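PDB 3F6W: XRE-family like protein from Pseudomonas syringae pv. tomato, which probably binds DNA as a small all-helical transcriptional regulator of the xenobiotic response element family, through a helix-turn-helix domain. Local coordinates for residues Asp17-Ala22 against Arg64-Asp69; Ala35-Gly38 against Ser42-Ser45; Ile57-Phe62 against Tyr71-Lys76. All coordinates share one frame; numbering follows the deposited sequence. Where two conformers were deposited one is given.

Contact 1: Asp17-Ala22 against Arg64-Asp69; sequences DLLLEA and RGIGTD
Ile66 reaches the helix of Asp17-Ala22 with its longer branch in the crowded position: CG1 lies between the backbone N and the carbonyl carbon (chi1 56°), on the last helical residue before a turn. The extended branch (chi2 -178°) then carries CD1 straight to the methyl of Ala22, where Ala22 CB and Ile66 CD1 are 3.7 Å apart. The same Ile66 CD1 sits 4.2 Å from Leu19 O, while Leu19 CD2 comes up beside it more loosely, at 4.4 Å from Ile66 CD1. Ile66 thus carries the contact. In the conformer described, Thr68 CG2 also lies 4.2 Å from Ala22 CB, a contact that is uncertain because Thr68 has a second conformer. The helix ends between Ile66 and Thr68, at Gly67. That glycine, at a phi of 97°, is the C-prime residue of a Schellman motif: Thr68 N bonds back to Cys63 O, and Gly67 N makes a weak bond to Arg64 O at 3.1 Å. Beyond the turn, Asp69 takes the N-cap position of helix 70-78, its OD1 making weak bonds to the N atoms of Tyr71 and Ala72. Leu19 also packs on Phe59, Phe62 and Cys63, which extends the contact into the core of the domain. On another side of the 17-22 helix, Asp17 OD2 and Glu21 OE2 bond to Asn2 N and Ser1 N of the second subunit. Made almost wholly of methyl groups, the contact joins the long first helix to the end of helix 56-66 by shape and burial of apolar surface rather than by directed polar bonds.

Contact 2: Ala35-Gly38 against Ser42-Ser45; sequences ARLG and SFVS
With CG anti to the carbonyl carbon (chi1 -65°) and the chain beyond it extended, Leu37 sends its CD1 methyl across to helix 41-48, where the ring of Phe43 swings to meet it by taking CG anti to its own backbone N (chi1 176°). The two side chains cross at about a right angle, and the methyl approaches one flank of the ring obliquely: Leu37 CD1 is 3.7 Å from Phe43 CE2 and 3.9 Å from Phe43 CD2. Val44 touches the same methyl from helix 41-48, Leu37 CD1 lying 4.2 Å from Val44 CG2. A single leucine branch therefore meets both neighbours, and Val44 packs further on Gln30, Leu33 and Ala34 of helix 30-37. The Phe43 ring also makes a cation-pi contact with Arg39 and touches Arg52. Directly after Leu37 the helix stops at Gly38, whose positive phi belongs to a Schellman motif; Gly38 N bonds to Ala35 O at 3.0 Å. A short connection then leads into the next helix. Two short helices joined by a tight turn and held together by apolar side chains on their inner faces are characteristic of the helix-turn-helix, the probable DNA-binding unit of this family.

Contact 3: Ile57-Phe62 against Tyr71-Lys76; sequences IEFMDF and YALLSK
From its CB, which points toward helix 70-78, the Phe59 side chain runs out, with CG anti to the backbone N (chi1 171°), as a flat ring whose far end touches Leu73 and Leu74. CB and CG stay back from the other segment; Phe59 CE2 lies 3.6 Å from Leu74 CG and 3.8 Å from Leu74 CD1. At the tip, Phe59 CZ is shared between two leucines, 3.9 Å from Leu74 CD2 and 4.1 Å from Leu73 CD1, and on the remaining flank Phe59 CE1 is 4.2 Å from Leu73 CD1. Both leucines come at the ring obliquely, and Leu74 slides past it in the reverse direction. The two segments, whose axes approach to 10.9 Å at 112°, lie on helices 56-66 and 70-78, the last two of the five, and Leu15 of helix 3-26 packs on both Phe59 and Leu73 to make a three-helix core. Nearer the surface, the selenium of Met60, a selenomethionine, makes a Met-aromatic contact: Met60 SE lies 5.4 Å from the centroid of the Tyr71 ring and 43° off its normal. Although the Tyr71 CB points away from helix 56-66, the end of the side chain comes nearer, with Tyr71 OH 4.2 Å from Met60 SE.

How the contacts relate
The three contacts lie within one all-helical domain and between them involve all five helices. Contacts 1 and 3 are neighbours, their centres about 8 Å apart; both use helix 56-66, and their segments alternate along the chain. Leu18 of contact 1 packs on Leu73 of contact 3, merging the two into one apolar core. Contact 2 is nested inside the loop closed by contact 1 and closes before contact 3 opens; its centre is about 13 Å from that of contact 1 and 16 Å from that of contact 3. Arg36 NH1 probably bonds to Gly65 O, and Leu37 and Val44 touch helix 56-66, so the core probably carries the helix-turn-helix pair that would meet DNA.

Contact 1: Asp17-Ala22 against Arg64-Asp69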
loop_
_atom_site.group_PDB
_atom_site.type_symbol
_atom_site.label_atom_id
_atom_site.label_comp_id
_atom_site.label_asym_id
_atom_site.label_seq_id
_atom_site.Cartn_x
_atom_site.Cartn_y
_atom_site.Cartn_z
ATOM N N ASP A 17 -5.032 5.792 -9.456
ATOM C CA ASP A 17 -5.703 4.764 -10.266
ATOM C C ASP A 17 -7.197 5.080 -10.349
ATOM O O ASP A 17 -7.789 5.106 -11.438
ATOM C CB ASP A 17 -5.452 3.386 -9.617
ATOM C CG ASP A 17 -5.820 2.199 -10.516
ATOM O OD1 ASP A 17 -6.069 2.393 -11.733
ATOM O OD2 ASP A 17 -5.833 1.047 -9.989
ATOM N N LEU A 18 -7.811 5.339 -9.197
ATOM C CA LEU A 18 -9.231 5.685 -9.160
ATOM C C LEU A 18 -9.541 6.961 -9.909
ATOM O O LEU A 18 -10.587 7.062 -10.559
ATOM C CB LEU A 18 -9.745 5.788 -7.720
ATOM C CG LEU A 18 -9.737 4.459 -6.951
ATOM C CD1 LEU A 18 -9.930 4.702 -5.455
ATOM C CD2 LEU A 18 -10.795 3.495 -7.505
ATOM N N LEU A 19 -8.644 7.942 -9.825
ATOM C CA LEU A 19 -8.898 9.222 -10.482
ATOM C C LEU A 19 -8.815 9.082 -11.989
ATOM O O LEU A 19 -9.564 9.736 -12.724
ATOM C CB LEU A 19 -7.894 10.288 -10.044
ATOM C CG LEU A 19 -8.118 10.936 -8.683
ATOM C CD1 LEU A 19 -6.926 11.803 -8.324
ATOM C CD2 LEU A 19 -9.395 11.761 -8.698
ATOM N N LEU A 20 -7.886 8.253 -12.447
ATOM C CA LEU A 20 -7.751 8.014 -13.878
ATOM C C LEU A 20 -8.993 7.276 -14.372
ATOM O O LEU A 20 -9.568 7.632 -15.399
ATOM C CB LEU A 20 -6.482 7.220 -14.184
ATOM C CG LEU A 20 -6.239 6.804 -15.633
ATOM C CD1 LEU A 20 -6.194 8.036 -16.538
ATOM C CD2 LEU A 20 -4.936 6.022 -15.730
ATOM N N GLU A 21 -9.415 6.252 -13.633
ATOM C CA GLU A 21 -10.664 5.569 -13.967
ATOM C C GLU A 21 -11.811 6.576 -14.100
ATOM O O GLU A 21 -12.618 6.509 -15.037
ATOM C CB GLU A 21 -11.004 4.565 -12.877
ATOM C CG GLU A 21 -12.233 3.720 -13.142
ATOM C CD GLU A 21 -12.289 2.557 -12.164
ATOM O OE1 GLU A 21 -12.641 2.796 -10.995
ATOM O OE2 GLU A 21 -11.954 1.422 -12.554
ATOM N N ALA A 22 -11.897 7.498 -13.142
ATOM C CA ALA A 22 -12.980 8.487 -13.138
ATOM C C ALA A 22 -12.902 9.453 -14.318
ATOM O O ALA A 22 -13.920 9.744 -14.952
ATOM C CB ALA A 22 -13.025 9.248 -11.811
ATOM N N ARG A 64 -14.128 17.694 -8.857
ATOM C CA ARG A 64 -15.236 18.498 -9.363
ATOM C C ARG A 64 -15.092 18.693 -10.869
ATOM O O ARG A 64 -16.080 18.680 -11.600
ATOM C CB ARG A 64 -15.337 19.848 -8.635
ATOM C CG ARG A 64 -16.277 19.853 -7.432
ATOM C CD ARG A 64 -15.698 19.090 -6.271
ATOM N NE ARG A 64 -16.583 19.038 -5.109
ATOM C CZ ARG A 64 -16.400 19.735 -3.989
ATOM N NH1 ARG A 64 -15.373 20.564 -3.875
ATOM N NH2 ARG A 64 -17.252 19.612 -2.980
ATOM N N GLY A 65 -13.858 18.852 -11.332
ATOM C CA GLY A 65 -13.611 19.077 -12.750
ATOM C C GLY A 65 -14.017 17.884 -13.611
ATOM O O GLY A 65 -14.404 18.032 -14.773
ATOM N N ILE A 66 -13.930 16.688 -13.047
ATOM C CA ILE A 66 -14.351 15.501 -13.788
ATOM C C ILE A 66 -15.781 15.075 -13.474
ATOM O O ILE A 66 -16.329 14.207 -14.139
ATOM C CB ILE A 66 -13.395 14.322 -13.590
ATOM C CG1 ILE A 66 -13.234 13.997 -12.114
ATOM C CG2 ILE A 66 -12.046 14.628 -14.212
ATOM C CD1 ILE A 66 -12.244 12.868 -11.873
ATOM N N GLY A 67 -16.382 15.674 -12.456
ATOM C CA GLY A 67 -17.761 15.377 -12.131
ATOM C C GLY A 67 -17.951 14.361 -11.025
ATOM O O GLY A 67 -19.063 13.891 -10.801
ATOM N N THR A 68 -16.877 14.006 -10.327
ATOM C CA THR A 68 -16.980 13.004 -9.268
ATOM C C THR A 68 -16.827 13.595 -7.866
ATOM O O THR A 68 -15.989 14.465 -7.631
ATOM C CB THR A 68 -15.983 11.842 -9.466
ATOM O OG1 THR A 68 -16.167 10.873 -8.427
ATOM C CG2 THR A 68 -14.554 12.349 -9.437
ATOM N N ASP A 69 -17.655 13.111 -6.941
ATOM C CA ASP A 69 -17.708 13.610 -5.569
ATOM C C ASP A 69 -16.421 13.249 -4.820
ATOM O O ASP A 69 -16.127 12.070 -4.619
ATOM C CB ASP A 69 -18.931 13.007 -4.863
ATOM C CG ASP A 69 -19.117 13.518 -3.445
ATOM O OD1 ASP A 69 -18.155 14.034 -2.844
ATOM O OD2 ASP A 69 -20.244 13.393 -2.919
#

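Contact 2: Ala35-Gly38 against Ser42-Ser45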
loop_
_atom_site.group_PDB
_atom_site.type_symbol
_atom_site.label_atom_id
_atom_site.label_comp_id
_atom_site.label_asym_id
_atom_site.label_seq_id
_atom_site.Cartn_x
_atom_site.Cartn_y
_atom_site.Cartn_z
ATOM N N ALA A 35 -8.306 22.788 -18.800
ATOM C CA ALA A 35 -9.076 23.984 -19.125
ATOM C C ALA A 35 -10.097 24.285 -18.032
ATOM O O ALA A 35 -10.209 25.424 -17.569
ATOM C CB ALA A 35 -9.761 23.839 -20.481
ATOM N N ARG A 36 -10.834 23.266 -17.596
ATOM C CA ARG A 36 -11.832 23.480 -16.550
ATOM C C ARG A 36 -11.187 23.978 -15.258
ATOM O O ARG A 36 -11.775 24.778 -14.535
ATOM C CB ARG A 36 -12.605 22.191 -16.263
ATOM C CG ARG A 36 -13.568 21.800 -17.372
ATOM C CD ARG A 36 -14.306 20.520 -17.034
ATOM N NE ARG A 36 -15.033 20.009 -18.189
ATOM C CZ ARG A 36 -15.924 19.026 -18.136
ATOM N NH1 ARG A 36 -16.204 18.444 -16.978
ATOM N NH2 ARG A 36 -16.537 18.628 -19.244
ATOM N N LEU A 37 -9.983 23.486 -14.974
ATOM C CA LEU A 37 -9.278 23.829 -13.736
ATOM C C LEU A 37 -8.628 25.196 -13.865
ATOM O O LEU A 37 -8.238 25.810 -12.874
ATOM C CB LEU A 37 -8.191 22.790 -13.427
ATOM C CG LEU A 37 -8.630 21.350 -13.119
ATOM C CD1 LEU A 37 -7.444 20.465 -12.754
ATOM C CD2 LEU A 37 -9.662 21.340 -12.004
ATOM N N GLY A 38 -8.500 25.665 -15.097
ATOM C CA GLY A 38 -7.748 26.881 -15.345
ATOM C C GLY A 38 -6.263 26.684 -15.077
ATOM O O GLY A 38 -5.595 27.593 -14.586
ATOM N N SER A 42 -0.048 20.291 -18.337
ATOM C CA SER A 42 1.037 19.641 -17.601
ATOM C C SER A 42 0.629 19.362 -16.158
ATOM O O SER A 42 1.072 18.373 -15.571
ATOM C CB SER A 42 2.326 20.471 -17.652
ATOM O OG SER A 42 2.113 21.793 -17.180
ATOM N N PHE A 43 -0.232 20.206 -15.597
ATOM C CA PHE A 43 -0.722 19.974 -14.232
ATOM C C PHE A 43 -1.424 18.621 -14.125
ATOM O O PHE A 43 -1.184 17.828 -13.204
ATOM C CB PHE A 43 -1.697 21.076 -13.820
ATOM C CG PHE A 43 -2.311 20.865 -12.464
ATOM C CD1 PHE A 43 -1.616 21.211 -11.316
ATOM C CD2 PHE A 43 -3.584 20.320 -12.334
ATOM C CE1 PHE A 43 -2.177 21.024 -10.068
ATOM C CE2 PHE A 43 -4.148 20.130 -11.091
ATOM C CZ PHE A 43 -3.438 20.489 -9.954
ATOM N N VAL A 44 -2.314 18.368 -15.073
ATOM C CA VAL A 44 -3.084 17.139 -15.073
ATOM C C VAL A 44 -2.191 15.960 -15.407
ATOM O O VAL A 44 -2.227 14.936 -14.724
ATOM C CB VAL A 44 -4.256 17.220 -16.066
ATOM C CG1 VAL A 44 -4.967 15.877 -16.145
ATOM C CG2 VAL A 44 -5.218 18.300 -15.617
ATOM N N SER A 45 -1.363 16.103 -16.443
ATOM C CA SER A 45 -0.519 14.984 -16.838
ATOM C C SER A 45 0.496 14.600 -15.749
ATOM O O SER A 45 0.727 13.424 -15.503
ATOM C CB SER A 45 0.175 15.244 -18.182
ATOM O OG SER A 45 0.975 16.408 -18.126
#

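Contact 3: Ile57-Phe62 against Tyr71-Lys76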
loop_
_atom_site.group_PDB
_atom_site.type_symbol
_atom_site.label_atom_id
_atom_site.label_comp_id
_atom_site.label_asym_id
_atom_site.label_seq_id
_atom_site.Cartn_x
_atom_site.Cartn_y
_atom_site.Cartn_z
ATOM N N ILE A 57 -6.650 20.107 -1.459
ATOM C CA ILE A 57 -7.353 21.194 -2.134
ATOM C C ILE A 57 -7.412 20.958 -3.644
ATOM O O ILE A 57 -8.481 21.020 -4.248
ATOM C CB ILE A 57 -6.717 22.572 -1.852
ATOM C CG1 ILE A 57 -6.674 22.836 -0.342
ATOM C CG2 ILE A 57 -7.478 23.674 -2.599
ATOM C CD1 ILE A 57 -7.998 22.719 0.326
ATOM N N GLU A 58 -6.261 20.688 -4.250
ATOM C CA GLU A 58 -6.215 20.377 -5.678
ATOM C C GLU A 58 -7.082 19.171 -5.993
ATOM O O GLU A 58 -7.789 19.152 -7.012
ATOM C CB GLU A 58 -4.772 20.129 -6.126
ATOM C CG GLU A 58 -3.864 21.314 -5.827
ATOM C CD GLU A 58 -2.392 20.999 -5.948
ATOM O OE1 GLU A 58 -1.997 19.817 -5.762
ATOM O OE2 GLU A 58 -1.631 21.951 -6.242
ATOM N N PHE A 59 -7.034 18.178 -5.105
ATOM C CA PHE A 59 -7.825 16.955 -5.259
ATOM C C PHE A 59 -9.318 17.258 -5.338
ATOM O O PHE A 59 -10.019 16.755 -6.228
ATOM C CB PHE A 59 -7.534 15.980 -4.104
ATOM C CG PHE A 59 -8.464 14.791 -4.061
ATOM C CD1 PHE A 59 -8.267 13.716 -4.908
ATOM C CD2 PHE A 59 -9.545 14.762 -3.179
ATOM C CE1 PHE A 59 -9.126 12.619 -4.862
ATOM C CE2 PHE A 59 -10.411 13.676 -3.135
ATOM C CZ PHE A 59 -10.200 12.604 -3.977
HETATM N N MSE A 60 -9.823 18.063 -4.402
HETATM C CA MSE A 60 -11.231 18.418 -4.467
HETATM C C MSE A 60 -11.560 19.020 -5.835
HETATM O O MSE A 60 -12.550 18.639 -6.454
HETATM C CB MSE A 60 -11.631 19.359 -3.321
HETATM C CG MSE A 60 -11.617 18.687 -1.947
HETATM SE SE MSE A 60 -12.533 19.769 -0.593
HETATM C CE MSE A 60 -11.281 21.274 -0.535
ATOM N N ASP A 61 -10.723 19.940 -6.320
ATOM C CA ASP A 61 -11.031 20.653 -7.569
ATOM C C ASP A 61 -10.944 19.712 -8.775
ATOM O O ASP A 61 -11.725 19.814 -9.730
ATOM C CB ASP A 61 -10.066 21.835 -7.783
ATOM C CG ASP A 61 -10.225 22.943 -6.729
ATOM O OD1 ASP A 61 -11.187 22.910 -5.927
ATOM O OD2 ASP A 61 -9.362 23.851 -6.700
ATOM N N PHE A 62 -9.970 18.811 -8.722
ATOM C CA PHE A 62 -9.734 17.821 -9.775
ATOM C C PHE A 62 -10.999 16.971 -9.912
ATOM O O PHE A 62 -11.530 16.782 -11.013
ATOM C CB PHE A 62 -8.534 16.960 -9.352
ATOM C CG PHE A 62 -7.906 16.148 -10.463
ATOM C CD1 PHE A 62 -6.730 16.566 -11.069
ATOM C CD2 PHE A 62 -8.456 14.928 -10.844
ATOM C CE1 PHE A 62 -6.130 15.798 -12.065
ATOM C CE2 PHE A 62 -7.863 14.156 -11.833
ATOM C CZ PHE A 62 -6.700 14.593 -12.446
ATOM N N TYR A 71 -15.558 13.623 -1.651
ATOM C CA TYR A 71 -15.804 12.970 -0.372
ATOM C C TYR A 71 -16.103 11.484 -0.578
ATOM O O TYR A 71 -15.645 10.636 0.188
ATOM C CB TYR A 71 -16.969 13.645 0.374
ATOM C CG TYR A 71 -16.692 15.083 0.755
ATOM C CD1 TYR A 71 -16.168 15.408 2.001
ATOM C CD2 TYR A 71 -16.961 16.118 -0.133
ATOM C CE1 TYR A 71 -15.918 16.721 2.350
ATOM C CE2 TYR A 71 -16.701 17.437 0.205
ATOM C CZ TYR A 71 -16.183 17.729 1.439
ATOM O OH TYR A 71 -15.941 19.031 1.771
ATOM N N ALA A 72 -16.881 11.182 -1.611
ATOM C CA ALA A 72 -17.247 9.807 -1.912
ATOM C C ALA A 72 -16.035 9.004 -2.380
ATOM O O ALA A 72 -15.883 7.835 -2.027
ATOM C CB ALA A 72 -18.359 9.760 -2.958
ATOM N N LEU A 73 -15.174 9.620 -3.184
ATOM C CA LEU A 73 -13.997 8.905 -3.669
ATOM C C LEU A 73 -13.086 8.567 -2.492
ATOM O O LEU A 73 -12.612 7.439 -2.362
ATOM C CB LEU A 73 -13.240 9.723 -4.729
ATOM C CG LEU A 73 -12.330 8.915 -5.666
ATOM C CD1 LEU A 73 -11.637 9.820 -6.675
ATOM C CD2 LEU A 73 -11.306 8.091 -4.910
ATOM N N LEU A 74 -12.855 9.538 -1.616
ATOM C CA LEU A 74 -12.030 9.274 -0.442
ATOM C C LEU A 74 -12.610 8.151 0.429
ATOM O O LEU A 74 -11.873 7.311 0.950
ATOM C CB LEU A 74 -11.874 10.540 0.387
ATOM C CG LEU A 74 -10.976 11.573 -0.289
ATOM C CD1 LEU A 74 -10.932 12.824 0.551
ATOM C CD2 LEU A 74 -9.575 10.995 -0.483
ATOM N N SER A 75 -13.927 8.152 0.591
ATOM C CA SER A 75 -14.589 7.141 1.412
ATOM C C SER A 75 -14.368 5.746 0.856
ATOM O O SER A 75 -14.107 4.793 1.596
ATOM C CB SER A 75 -16.080 7.442 1.497
ATOM O OG SER A 75 -16.288 8.612 2.260
ATOM N N LYS A 76 -14.467 5.644 -0.460
ATOM C CA LYS A 76 -14.257 4.394 -1.162
ATOM C C LYS A 76 -12.822 3.921 -1.009
ATOM O O LYS A 76 -12.567 2.746 -0.767
ATOM C CB LYS A 76 -14.592 4.580 -2.634
ATOM C CG LYS A 76 -14.152 3.452 -3.529
ATOM C CD LYS A 76 -14.540 3.767 -4.955
ATOM C CE LYS A 76 -15.932 4.370 -4.994
ATOM N NZ LYS A 76 -16.392 4.671 -6.372
#